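Local coordinates for sulfur carrier protein CysO (Mycobacterium tuberculosis, PDB 3DWG) that probably serves, in its C-terminally thiocarboxylated form, as the sulfur donor in the CysM-dependent biosynthesis of cysteine, at residues C[13-18]-C[40-45]; C[56-61]-C[87-92]; C[62-67]-C[81-86]. All blocks are in the same frame, centred on the assembly; numbering follows the deposited sequence.

Contact 1 of 3, residues C[13-18]-C[40-45]; sequences PHTGGQ and SGISER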
ATOM      1  N   PRO C  13      -2.755  35.192 -17.736  1.00 25.90           N
ATOM      2  CA  PRO C  13      -2.876  36.345 -18.643  1.00 27.92           C
ATOM      3  C   PRO C  13      -3.420  37.597 -17.957  1.00 29.19           C
ATOM      4  O   PRO C  13      -3.293  38.701 -18.524  1.00 32.22           O
ATOM      5  CB  PRO C  13      -3.917  35.864 -19.644  1.00 27.85           C
ATOM      6  CG  PRO C  13      -3.676  34.392 -19.720  1.00 27.96           C
ATOM      7  CD  PRO C  13      -3.549  34.055 -18.242  1.00 27.36           C
ATOM      8  N   HIS C  14      -4.044  37.448 -16.787  1.00 28.25           N
ATOM      9  CA  HIS C  14      -4.530  38.630 -16.049  1.00 27.23           C
ATOM     10  C   HIS C  14      -3.482  39.253 -15.188  1.00 27.61           C
ATOM     11  O   HIS C  14      -3.614  40.424 -14.773  1.00 27.46           O
ATOM     12  CB  HIS C  14      -5.741  38.267 -15.191  1.00 28.86           C
ATOM     13  CG  HIS C  14      -6.911  37.861 -16.002  1.00 29.65           C
ATOM     14  ND1 HIS C  14      -7.816  38.778 -16.491  1.00 31.75           N
ATOM     15  CD2 HIS C  14      -7.320  36.646 -16.446  1.00 31.43           C
ATOM     16  CE1 HIS C  14      -8.728  38.145 -17.210  1.00 33.29           C
ATOM     17  NE2 HIS C  14      -8.449  36.852 -17.199  1.00 33.50           N
ATOM     18  N   THR C  15      -2.443  38.491 -14.884  1.00 26.33           N
ATOM     19  CA  THR C  15      -1.418  38.939 -13.977  1.00 26.12           C
ATOM     20  C   THR C  15      -0.086  39.156 -14.698  1.00 27.36           C
ATOM     21  O   THR C  15       0.950  39.075 -14.071  1.00 28.09           O
ATOM     22  CB  THR C  15      -1.209  37.944 -12.828  1.00 26.23           C
ATOM     23  OG1 THR C  15      -0.944  36.624 -13.378  1.00 25.18           O
ATOM     24  CG2 THR C  15      -2.462  37.878 -11.946  1.00 25.34           C
ATOM     25  N   GLY C  16      -0.130  39.455 -15.992  1.00 28.86           N
ATOM     26  CA  GLY C  16       1.105  39.661 -16.753  1.00 30.06           C
ATOM     27  C   GLY C  16       2.011  38.445 -16.762  1.00 30.78           C
ATOM     28  O   GLY C  16       3.256  38.557 -16.828  1.00 31.31           O
ATOM     29  N   GLY C  17       1.406  37.284 -16.652  1.00 30.36           N
ATOM     30  CA  GLY C  17       2.152  36.047 -16.580  1.00 30.15           C
ATOM     31  C   GLY C  17       2.713  35.611 -15.249  1.00 29.59           C
ATOM     32  O   GLY C  17       3.306  34.585 -15.158  1.00 29.79           O
ATOM     33  N   GLN C  18       2.485  36.379 -14.207  1.00 29.09           N
ATOM     34  CA  GLN C  18       3.073  36.106 -12.916  1.00 29.13           C
ATOM     35  C   GLN C  18       2.320  34.981 -12.193  1.00 29.09           C
ATOM     36  O   GLN C  18       1.134  34.990 -12.153  1.00 28.18           O
ATOM     37  CB  GLN C  18       3.058  37.350 -12.033  1.00 29.71           C
ATOM     38  CG  GLN C  18       3.878  38.536 -12.543  1.00 29.51           C
ATOM     39  CD  GLN C  18       3.544  39.786 -11.772  1.00 32.42           C
ATOM     40  OE1 GLN C  18       2.668  40.550 -12.136  1.00 37.16           O
ATOM     41  NE2 GLN C  18       4.210  39.970 -10.695  1.00 35.78           N
ATOM     42  N   SER C  40      -6.956  43.681 -13.747  1.00 30.35           N
ATOM     43  CA  SER C  40      -8.281  43.842 -14.295  1.00 32.73           C
ATOM     44  C   SER C  40      -8.799  42.569 -14.931  1.00 32.61           C
ATOM     45  O   SER C  40      -8.075  41.917 -15.677  1.00 33.97           O
ATOM     46  CB  SER C  40      -8.217  44.968 -15.350  1.00 33.17           C
ATOM     47  OG  SER C  40      -9.510  45.379 -15.745  1.00 38.60           O
ATOM     48  N   GLY C  41     -10.047  42.215 -14.618  1.00 31.86           N
ATOM     49  CA  GLY C  41     -10.748  41.101 -15.253  1.00 30.16           C
ATOM     50  C   GLY C  41     -10.622  39.804 -14.467  1.00 30.43           C
ATOM     51  O   GLY C  41     -11.304  38.816 -14.782  1.00 30.85           O
ATOM     52  N   ILE C  42      -9.756  39.791 -13.456  1.00 28.74           N
ATOM     53  CA  ILE C  42      -9.467  38.516 -12.781  1.00 28.14           C
ATOM     54  C   ILE C  42     -10.679  38.101 -11.952  1.00 26.81           C
ATOM     55  O   ILE C  42     -11.039  36.954 -11.965  1.00 26.80           O
ATOM     56  CB  ILE C  42      -8.115  38.500 -11.980  1.00 27.35           C
ATOM     57  CG1 ILE C  42      -7.664  37.050 -11.704  1.00 29.63           C
ATOM     58  CG2 ILE C  42      -8.151  39.366 -10.675  1.00 28.66           C
ATOM     59  CD1 ILE C  42      -6.280  36.919 -11.117  1.00 28.82           C
ATOM     60  N   SER C  43     -11.341  39.040 -11.266  1.00 28.04           N
ATOM     61  CA  SER C  43     -12.431  38.627 -10.368  1.00 27.64           C
ATOM     62  C   SER C  43     -13.590  37.966 -11.098  1.00 28.02           C
ATOM     63  O   SER C  43     -14.144  36.983 -10.614  1.00 28.27           O
ATOM     64  CB  SER C  43     -12.935  39.768  -9.487  1.00 28.38           C
ATOM     65  OG  SER C  43     -13.309  40.842 -10.288  1.00 31.31           O
ATOM     66  N   GLU C  44     -13.942  38.477 -12.282  1.00 27.04           N
ATOM     67  CA  GLU C  44     -14.993  37.884 -13.065  1.00 27.67           C
ATOM     68  C   GLU C  44     -14.722  36.410 -13.414  1.00 27.84           C
ATOM     69  O   GLU C  44     -15.668  35.626 -13.554  1.00 28.94           O
ATOM     70  CB  GLU C  44     -15.220  38.694 -14.347  1.00 28.33           C
ATOM     71  N   ARG C  45     -13.444  36.054 -13.567  1.00 28.12           N
ATOM     72  CA  ARG C  45     -13.051  34.666 -13.824  1.00 27.29           C
ATOM     73  C   ARG C  45     -13.226  33.733 -12.630  1.00 26.41           C
ATOM     74  O   ARG C  45     -13.381  32.514 -12.781  1.00 26.03           O
ATOM     75  CB  ARG C  45     -11.577  34.591 -14.280  1.00 28.00           C
ATOM     76  CG  ARG C  45     -11.158  35.521 -15.436  1.00 31.95           C
ATOM     77  CD  ARG C  45     -11.670  35.073 -16.786  1.00 39.11           C
ATOM     78  NE  ARG C  45     -11.368  33.655 -17.088  1.00 43.19           N
ATOM     79  CZ  ARG C  45     -10.223  33.180 -17.590  1.00 46.07           C
ATOM     80  NH1 ARG C  45      -9.178  33.981 -17.842  1.00 44.84           N
ATOM     81  NH2 ARG C  45     -10.111  31.870 -17.812  1.00 47.47           N
TER
HETATM   82  O   HOH W   1      -5.511  42.092 -16.540  1.00 41.36           O
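The imidazole of His14 is gripped at both nitrogens by the segment 40-45. Its ND1 donates to the carbonyl O of Ser40, a long but straight bond of 3.3 Å with 168° at the hydrogen, and the oxygen lies close to the ring plane. The second ring nitrogen, NE2, accepts from Arg45 NH1 at 3.0 Å. That nitrogen, too, is approached nearly in the plane of the imidazole, yet the guanidinium itself is turned 54° against the ring. Two in-plane partners fix the rotation of the imidazole and are consistent with a neutral ring that carries its proton on ND1. One face of the ring lies against the backbone of Ile42, whose CA sits 4.0 Å above the plane and toward the rim, and His14 CB meets Ile42 CB at the same distance.

In the ubiquitin-like fold of the ThiS family, this pairs the loop between strands 3-6 and 20-23 with the short helix 42-46 and the loop leading into it. Arg45 reaches back to the ring because its chain is bent at both chi2 and chi3, which also brings its CG within 3.5 Å of His14 NE2. A water donates to both His14 O and Ser40 O, adding a second link to the carbonyl that ND1 already holds. Farther in, Thr15 CG2 touches Ile42 CD1 at 4.0 Å, and Ile42 continues onto Leu35 of helix 28-38. Glu36 of that helix accepts from Gly41 N through OE2 and bonds to Ser43 OG through OE1, holding the segment to it.

Contact 2 of 3, residues C[56-61]-C[87-92]; sequences HRFVNI and LPAVAG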
ATOM      1  N   HIS C  56     -17.198  30.514  -8.856  1.00 23.72           N
ATOM      2  CA  HIS C  56     -17.437  29.670 -10.024  1.00 26.58           C
ATOM      3  C   HIS C  56     -17.360  28.242  -9.520  1.00 25.34           C
ATOM      4  O   HIS C  56     -16.492  27.913  -8.690  1.00 22.66           O
ATOM      5  CB  HIS C  56     -16.307  29.937 -11.036  1.00 27.45           C
ATOM      6  CG  HIS C  56     -16.517  29.354 -12.384  1.00 29.84           C
ATOM      7  ND1 HIS C  56     -16.481  27.996 -12.639  1.00 29.56           N
ATOM      8  CD2 HIS C  56     -16.647  29.963 -13.584  1.00 33.54           C
ATOM      9  CE1 HIS C  56     -16.640  27.794 -13.933  1.00 35.28           C
ATOM     10  NE2 HIS C  56     -16.739  28.971 -14.531  1.00 35.84           N
ATOM     11  N   ARG C  57     -18.276  27.401 -10.003  1.00 25.62           N
ATOM     12  CA  ARG C  57     -18.347  25.989  -9.641  1.00 24.44           C
ATOM     13  C   ARG C  57     -17.003  25.258  -9.826  1.00 23.62           C
ATOM     14  O   ARG C  57     -16.706  24.256  -9.155  1.00 23.51           O
ATOM     15  CB  ARG C  57     -19.413  25.295 -10.551  1.00 26.47           C
ATOM     16  N   PHE C  58     -16.242  25.712 -10.806  1.00 20.90           N
ATOM     17  CA  PHE C  58     -14.990  25.007 -11.133  1.00 20.00           C
ATOM     18  C   PHE C  58     -13.755  25.744 -10.643  1.00 19.98           C
ATOM     19  O   PHE C  58     -12.661  25.483 -11.093  1.00 19.71           O
ATOM     20  CB  PHE C  58     -14.812  24.733 -12.641  1.00 20.46           C
ATOM     21  CG  PHE C  58     -15.798  23.781 -13.200  1.00 21.27           C
ATOM     22  CD1 PHE C  58     -16.298  22.731 -12.420  1.00 23.30           C
ATOM     23  CD2 PHE C  58     -16.258  23.952 -14.496  1.00 25.82           C
ATOM     24  CE1 PHE C  58     -17.260  21.838 -12.955  1.00 21.98           C
ATOM     25  CE2 PHE C  58     -17.206  23.059 -15.019  1.00 26.86           C
ATOM     26  CZ  PHE C  58     -17.689  22.027 -14.250  1.00 24.15           C
ATOM     27  N   VAL C  59     -13.929  26.665  -9.721  1.00 19.35           N
ATOM     28  CA  VAL C  59     -12.772  27.301  -9.080  1.00 19.20           C
ATOM     29  C   VAL C  59     -12.751  26.880  -7.637  1.00 19.32           C
ATOM     30  O   VAL C  59     -13.788  26.896  -6.951  1.00 19.50           O
ATOM     31  CB  VAL C  59     -12.841  28.854  -9.218  1.00 19.87           C
ATOM     32  CG1 VAL C  59     -11.638  29.526  -8.553  1.00 25.64           C
ATOM     33  CG2 VAL C  59     -12.813  29.266 -10.679  1.00 25.13           C
ATOM     34  N   ASN C  60     -11.564  26.522  -7.150  1.00 15.97           N
ATOM     35  CA  ASN C  60     -11.332  26.225  -5.745  1.00 17.16           C
ATOM     36  C   ASN C  60     -10.345  27.205  -5.187  1.00 17.06           C
ATOM     37  O   ASN C  60      -9.348  27.546  -5.834  1.00 16.74           O
ATOM     38  CB  ASN C  60     -10.778  24.786  -5.579  1.00 17.86           C
ATOM     39  CG  ASN C  60     -11.807  23.739  -5.928  1.00 18.80           C
ATOM     40  OD1 ASN C  60     -13.018  23.871  -5.597  1.00 22.76           O
ATOM     41  ND2 ASN C  60     -11.357  22.670  -6.629  1.00 19.71           N
ATOM     42  N   ILE C  61     -10.653  27.726  -4.006  1.00 14.86           N
ATOM     43  CA  ILE C  61      -9.724  28.621  -3.330  1.00 15.18           C
ATOM     44  C   ILE C  61      -9.465  28.184  -1.901  1.00 15.45           C
ATOM     45  O   ILE C  61     -10.375  27.787  -1.165  1.00 15.56           O
ATOM     46  CB  ILE C  61     -10.237  30.102  -3.360  1.00 15.31           C
ATOM     47  CG1 ILE C  61     -10.562  30.457  -4.818  1.00 15.45           C
ATOM     48  CG2 ILE C  61      -9.169  31.026  -2.753  1.00 16.34           C
ATOM     49  CD1 ILE C  61     -10.962  31.973  -5.111  1.00 16.15           C
ATOM     50  N   LEU C  87      -7.124  27.376  -7.673  1.00 17.03           N
ATOM     51  CA  LEU C  87      -6.904  26.228  -8.612  1.00 16.94           C
ATOM     52  C   LEU C  87      -8.224  25.918  -9.331  1.00 17.90           C
ATOM     53  O   LEU C  87      -9.297  25.975  -8.703  1.00 17.44           O
ATOM     54  CB  LEU C  87      -6.520  24.970  -7.810  1.00 18.48           C
ATOM     55  CG  LEU C  87      -5.169  24.995  -7.132  1.00 20.69           C
ATOM     56  CD1 LEU C  87      -4.992  23.847  -6.177  1.00 23.26           C
ATOM     57  CD2 LEU C  87      -4.060  24.989  -8.234  1.00 18.76           C
ATOM     58  N   PRO C  88      -8.169  25.580 -10.619  1.00 16.55           N
ATOM     59  CA  PRO C  88      -9.360  25.061 -11.295  1.00 16.99           C
ATOM     60  C   PRO C  88      -9.640  23.635 -10.800  1.00 17.04           C
ATOM     61  O   PRO C  88      -8.739  22.958 -10.274  1.00 17.20           O
ATOM     62  CB  PRO C  88      -8.937  24.943 -12.791  1.00 19.81           C
ATOM     63  CG  PRO C  88      -7.528  24.836 -12.744  1.00 20.08           C
ATOM     64  CD  PRO C  88      -6.958  25.481 -11.471  1.00 18.61           C
ATOM     65  N   ALA C  89     -10.891  23.246 -10.942  1.00 16.98           N
ATOM     66  CA  ALA C  89     -11.335  21.911 -10.472  1.00 16.68           C
ATOM     67  C   ALA C  89     -10.819  20.782 -11.358  1.00 17.85           C
ATOM     68  O   ALA C  89     -11.212  20.707 -12.483  1.00 18.06           O
ATOM     69  CB  ALA C  89     -12.813  21.855 -10.452  1.00 17.32           C
ATOM     70  N   VAL C  90      -9.880  20.010 -10.797  1.00 18.64           N
ATOM     71  CA  VAL C  90      -9.320  18.825 -11.454  1.00 20.58           C
ATOM     72  C   VAL C  90      -9.506  17.665 -10.446  1.00 19.31           C
ATOM     73  O   VAL C  90      -8.950  17.685  -9.314  1.00 19.46           O
ATOM     74  CB  VAL C  90      -7.847  19.038 -11.748  1.00 19.23           C
ATOM     75  CG1 VAL C  90      -7.146  17.669 -12.101  1.00 23.37           C
ATOM     76  CG2 VAL C  90      -7.663  20.083 -12.876  1.00 20.32           C
ATOM     77  N   ALA C  91     -10.270  16.674 -10.883  1.00 22.35           N
ATOM     78  CA  ALA C  91     -10.512  15.442 -10.104  1.00 22.38           C
ATOM     79  C   ALA C  91      -9.171  14.775  -9.731  1.00 21.88           C
ATOM     80  O   ALA C  91      -8.290  14.591 -10.602  1.00 23.34           O
ATOM     81  CB  ALA C  91     -11.378  14.495 -10.906  1.00 24.24           C
ATOM     82  N   GLY C  92      -9.020  14.501  -8.442  1.00 22.15           N
ATOM     83  CA  GLY C  92      -7.765  13.979  -7.835  1.00 22.75           C
ATOM     84  C   GLY C  92      -6.771  15.036  -7.343  1.00 22.88           C
ATOM     85  O   GLY C  92      -5.867  14.724  -6.535  1.00 22.83           O
TER
HETATM   86  O   HOH W   2      -8.865  21.766  -7.842  1.00 27.17           O
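With CG of Phe58 anti to its own carbonyl carbon (chi1 -66°), the phenyl ring stands beside Ala89, and CD1 comes to 4.1 Å from Ala89 CB. The methyl meets the ring obliquely and also touches Phe58 CB. Asn60 has much the same first torsion, which holds its amide over the sheet with ND2 leaning toward Ala89, where it packs 3.9 Å from Ala89 CA. The same ND2 donates to a water that in turn reaches Pro88 O, extending the link between the two strands beyond their direct bonds.

The two segments are antiparallel neighbours in the mixed sheet of the ubiquitin-like fold, strand 59-63 running beside strand 83-88. Asn60 and Leu87 form a hydrogen-bonded pair: Asn60 N to Leu87 O is 2.8 Å, with the donor almost in line with the carbonyl, and the return bond from Leu87 N to Asn60 O measures 2.9 Å. Next to it, Val59 and Pro88 form a non-hydrogen-bonded pair, so the missing N-H of Pro88 takes no bond from this ladder. One step further Ala89 N donates to Phe58 O at 2.9 Å, but from 41° above the carbonyl plane and bent to 144° at the hydrogen. Pro88 CA adds a CA-H...O contact to that same oxygen.

Ahead of the strand, His56 to Val59 form a type I turn, in which His56 ND1 takes the N-H of Phe58 in the plane of its ring. Val59 packs on Ile86 on the face it shares with Pro88. Beyond Ala89 the tail leaves strand 59-63 and lies against another protein of the assembly, hydrogen-bonded to it through Ala89 and Ala91; it leads to the C-terminus, probably the end thiocarboxylated in the sulfur-carrying form.

Contact 3 of 3, residues C[62-67]-C[81-86]; sequences YVNDED and GDSVTI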
ATOM      1  N   TYR C  62      -8.189  28.261  -1.500  1.00 16.32           N
ATOM      2  CA  TYR C  62      -7.748  27.828  -0.190  1.00 15.90           C
ATOM      3  C   TYR C  62      -6.957  28.950   0.509  1.00 17.19           C
ATOM      4  O   TYR C  62      -6.213  29.657  -0.135  1.00 18.05           O
ATOM      5  CB  TYR C  62      -6.855  26.574  -0.334  1.00 16.63           C
ATOM      6  CG  TYR C  62      -7.442  25.482  -1.199  1.00 16.68           C
ATOM      7  CD1 TYR C  62      -7.305  25.534  -2.571  1.00 15.60           C
ATOM      8  CD2 TYR C  62      -8.131  24.411  -0.638  1.00 18.25           C
ATOM      9  CE1 TYR C  62      -7.860  24.594  -3.368  1.00 19.28           C
ATOM     10  CE2 TYR C  62      -8.709  23.420  -1.458  1.00 14.83           C
ATOM     11  CZ  TYR C  62      -8.522  23.524  -2.806  1.00 16.44           C
ATOM     12  OH  TYR C  62      -9.036  22.615  -3.720  1.00 18.81           O
ATOM     13  N   VAL C  63      -7.231  29.132   1.792  1.00 17.33           N
ATOM     14  CA  VAL C  63      -6.482  30.098   2.616  1.00 18.62           C
ATOM     15  C   VAL C  63      -5.710  29.215   3.583  1.00 19.07           C
ATOM     16  O   VAL C  63      -6.330  28.436   4.326  1.00 19.43           O
ATOM     17  CB  VAL C  63      -7.461  31.056   3.396  1.00 19.28           C
ATOM     18  CG1 VAL C  63      -6.658  31.866   4.421  1.00 19.61           C
ATOM     19  CG2 VAL C  63      -8.202  31.965   2.423  1.00 20.33           C
ATOM     20  N   ASN C  64      -4.377  29.351   3.590  1.00 20.90           N
ATOM     21  CA  ASN C  64      -3.487  28.449   4.382  1.00 21.46           C
ATOM     22  C   ASN C  64      -3.906  26.960   4.266  1.00 20.24           C
ATOM     23  O   ASN C  64      -4.054  26.231   5.257  1.00 22.12           O
ATOM     24  CB  ASN C  64      -3.399  28.838   5.832  1.00 21.85           C
ATOM     25  CG  ASN C  64      -2.836  30.216   6.002  1.00 24.33           C
ATOM     26  OD1 ASN C  64      -1.989  30.653   5.221  1.00 28.07           O
ATOM     27  ND2 ASN C  64      -3.344  30.931   7.001  1.00 28.19           N
ATOM     28  N   ASP C  65      -4.182  26.592   3.021  1.00 19.69           N
ATOM     29  CA  ASP C  65      -4.516  25.217   2.659  1.00 20.91           C
ATOM     30  C   ASP C  65      -5.930  24.757   2.985  1.00 19.24           C
ATOM     31  O   ASP C  65      -6.287  23.622   2.687  1.00 19.82           O
ATOM     32  CB  ASP C  65      -3.484  24.243   3.230  1.00 21.60           C
ATOM     33  CG  ASP C  65      -2.096  24.404   2.549  1.00 25.01           C
ATOM     34  OD1 ASP C  65      -2.050  24.939   1.411  1.00 26.66           O
ATOM     35  OD2 ASP C  65      -1.076  23.997   3.155  1.00 30.26           O
ATOM     36  N   GLU C  66      -6.778  25.655   3.509  1.00 18.85           N
ATOM     37  CA  GLU C  66      -8.130  25.297   3.858  1.00 19.42           C
ATOM     38  C   GLU C  66      -9.146  25.843   2.879  1.00 16.85           C
ATOM     39  O   GLU C  66      -9.165  27.035   2.623  1.00 18.16           O
ATOM     40  CB  GLU C  66      -8.468  25.756   5.296  1.00 18.69           C
ATOM     41  CG  GLU C  66      -7.409  25.262   6.329  1.00 26.45           C
ATOM     42  CD  GLU C  66      -7.799  25.450   7.788  1.00 28.01           C
ATOM     43  OE1 GLU C  66      -6.842  25.506   8.605  1.00 31.54           O
ATOM     44  OE2 GLU C  66      -9.043  25.563   8.082  1.00 32.99           O
ATOM     45  N   ASP C  67      -9.967  24.970   2.340  1.00 16.79           N
ATOM     46  CA  ASP C  67     -10.953  25.309   1.330  1.00 17.14           C
ATOM     47  C   ASP C  67     -11.955  26.316   1.895  1.00 16.61           C
ATOM     48  O   ASP C  67     -12.634  26.019   2.838  1.00 17.18           O
ATOM     49  CB  ASP C  67     -11.680  24.023   0.912  1.00 17.42           C
ATOM     50  CG  ASP C  67     -12.606  24.208  -0.256  1.00 21.19           C
ATOM     51  OD1 ASP C  67     -13.174  25.301  -0.534  1.00 18.49           O
ATOM     52  OD2 ASP C  67     -12.891  23.205  -0.922  1.00 24.50           O
ATOM     53  N   GLY C  81       0.561  37.619   6.173  1.00 29.79           N
ATOM     54  CA  GLY C  81       1.391  36.449   6.016  1.00 28.71           C
ATOM     55  C   GLY C  81       0.685  35.198   5.488  1.00 28.95           C
ATOM     56  O   GLY C  81       1.338  34.177   5.209  1.00 28.32           O
ATOM     57  N   ASP C  82      -0.640  35.267   5.347  1.00 26.35           N
ATOM     58  CA  ASP C  82      -1.373  34.081   4.851  1.00 25.79           C
ATOM     59  C   ASP C  82      -1.064  33.817   3.381  1.00 24.58           C
ATOM     60  O   ASP C  82      -0.620  34.714   2.655  1.00 23.72           O
ATOM     61  CB  ASP C  82      -2.889  34.233   4.997  1.00 25.56           C
ATOM     62  CG  ASP C  82      -3.381  34.102   6.406  1.00 23.91           C
ATOM     63  OD1 ASP C  82      -2.648  33.743   7.347  1.00 28.21           O
ATOM     64  OD2 ASP C  82      -4.599  34.304   6.561  1.00 26.98           O
ATOM     65  N   SER C  83      -1.266  32.561   2.959  1.00 22.82           N
ATOM     66  CA  SER C  83      -1.162  32.161   1.557  1.00 23.36           C
ATOM     67  C   SER C  83      -2.580  31.937   1.078  1.00 21.75           C
ATOM     68  O   SER C  83      -3.421  31.366   1.812  1.00 23.31           O
ATOM     69  CB  SER C  83      -0.476  30.793   1.433  1.00 23.78           C
ATOM     70  OG  SER C  83      -1.269  29.785   2.085  1.00 29.95           O
ATOM     71  N   VAL C  84      -2.808  32.366  -0.138  1.00 19.66           N
ATOM     72  CA  VAL C  84      -4.053  32.086  -0.817  1.00 19.14           C
ATOM     73  C   VAL C  84      -3.746  31.324  -2.112  1.00 18.71           C
ATOM     74  O   VAL C  84      -2.871  31.751  -2.906  1.00 19.63           O
ATOM     75  CB  VAL C  84      -4.860  33.407  -1.167  1.00 17.97           C
ATOM     76  CG1 VAL C  84      -6.049  33.068  -2.010  1.00 18.23           C
ATOM     77  CG2 VAL C  84      -5.271  34.104   0.141  1.00 20.12           C
ATOM     78  N   THR C  85      -4.423  30.174  -2.318  1.00 16.92           N
ATOM     79  CA  THR C  85      -4.159  29.321  -3.491  1.00 18.46           C
ATOM     80  C   THR C  85      -5.416  29.215  -4.350  1.00 16.83           C
ATOM     81  O   THR C  85      -6.470  28.849  -3.834  1.00 17.02           O
ATOM     82  CB  THR C  85      -3.775  27.908  -2.997  1.00 19.78           C
ATOM     83  OG1 THR C  85      -2.691  28.009  -2.060  1.00 21.92           O
ATOM     84  CG2 THR C  85      -3.413  26.988  -4.205  1.00 19.57           C
ATOM     85  N   ILE C  86      -5.321  29.515  -5.629  1.00 16.16           N
ATOM     86  CA  ILE C  86      -6.437  29.418  -6.536  1.00 16.29           C
ATOM     87  C   ILE C  86      -6.173  28.283  -7.535  1.00 17.97           C
ATOM     88  O   ILE C  86      -5.117  28.282  -8.176  1.00 18.28           O
ATOM     89  CB  ILE C  86      -6.597  30.790  -7.334  1.00 16.93           C
ATOM     90  CG1 ILE C  86      -6.800  31.909  -6.297  1.00 18.18           C
ATOM     91  CG2 ILE C  86      -7.703  30.712  -8.327  1.00 18.16           C
ATOM     92  CD1 ILE C  86      -6.869  33.269  -6.983  1.00 19.23           C
TER
HETATM   93  O   HOH W   3      -3.232  28.261   0.673  1.00 26.33           O
HETATM   94  O   HOH W   4      -0.653  27.411   1.126  1.00 44.89           O
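A type I' turn, Val63 to Glu66, closes the hairpin between strands 59-63 and 66-67 of this ubiquitin-like sheet, and its Asn64 is bound to the start of strand 83-88. Tyr62 and Thr85 are a hydrogen-bonded antiparallel pair, with bonds of 3.0 Å from Tyr62 N to Thr85 O and 2.9 Å from Thr85 N to Tyr62 O. Val63 pairs with Val84 on the opposite face, their CG2 methyls 4.3 Å apart. The ladder ends at Asn64, where N donates to Ser83 O and the side chain, turned with CG anti to the carbonyl carbon (chi1 -61°), continues the pairing with the same strand: OD1 accepts from Ser83 N at 3.0 Å, nearly straight at 172°. Asp82 OD2 is held by Ala79 N. Toward the hairpin, a water donates to Asp65 OD1 and lies 2.6 Å from Ser83 OG; outside the two segments, Asp65 OD1 also forms a salt bridge with a basic side chain of another protein. Asn64 ND2 donates to Asp82 OD1 at 2.9 Å, approaching from above the carboxylate, whose plane stands 85° from that of the amide.

Contacts 2 and 3 are successive parts of one antiparallel ladder between strands 59-63 and 83-88, with contact 3 nested inside the loop that contact 2 closes. They touch through Ile61, whose CG2 packs on Val84, and through Leu87 against the Tyr62 ring. Contact 2 is buried and rests mostly on backbone bonds; contact 3 is partly buried, moving from backbone bonds and one valine pair to amide, carboxylate and water at its turn. Both meet another protein. Contact 1, partly buried with Thr15 and Ile42 inside and Ser40 exposed, lies off the sheet, its centre about 17 Å from that of contact 2, and joins a loop to a helix through side-chain bonds; Arg45 O packs on Val59.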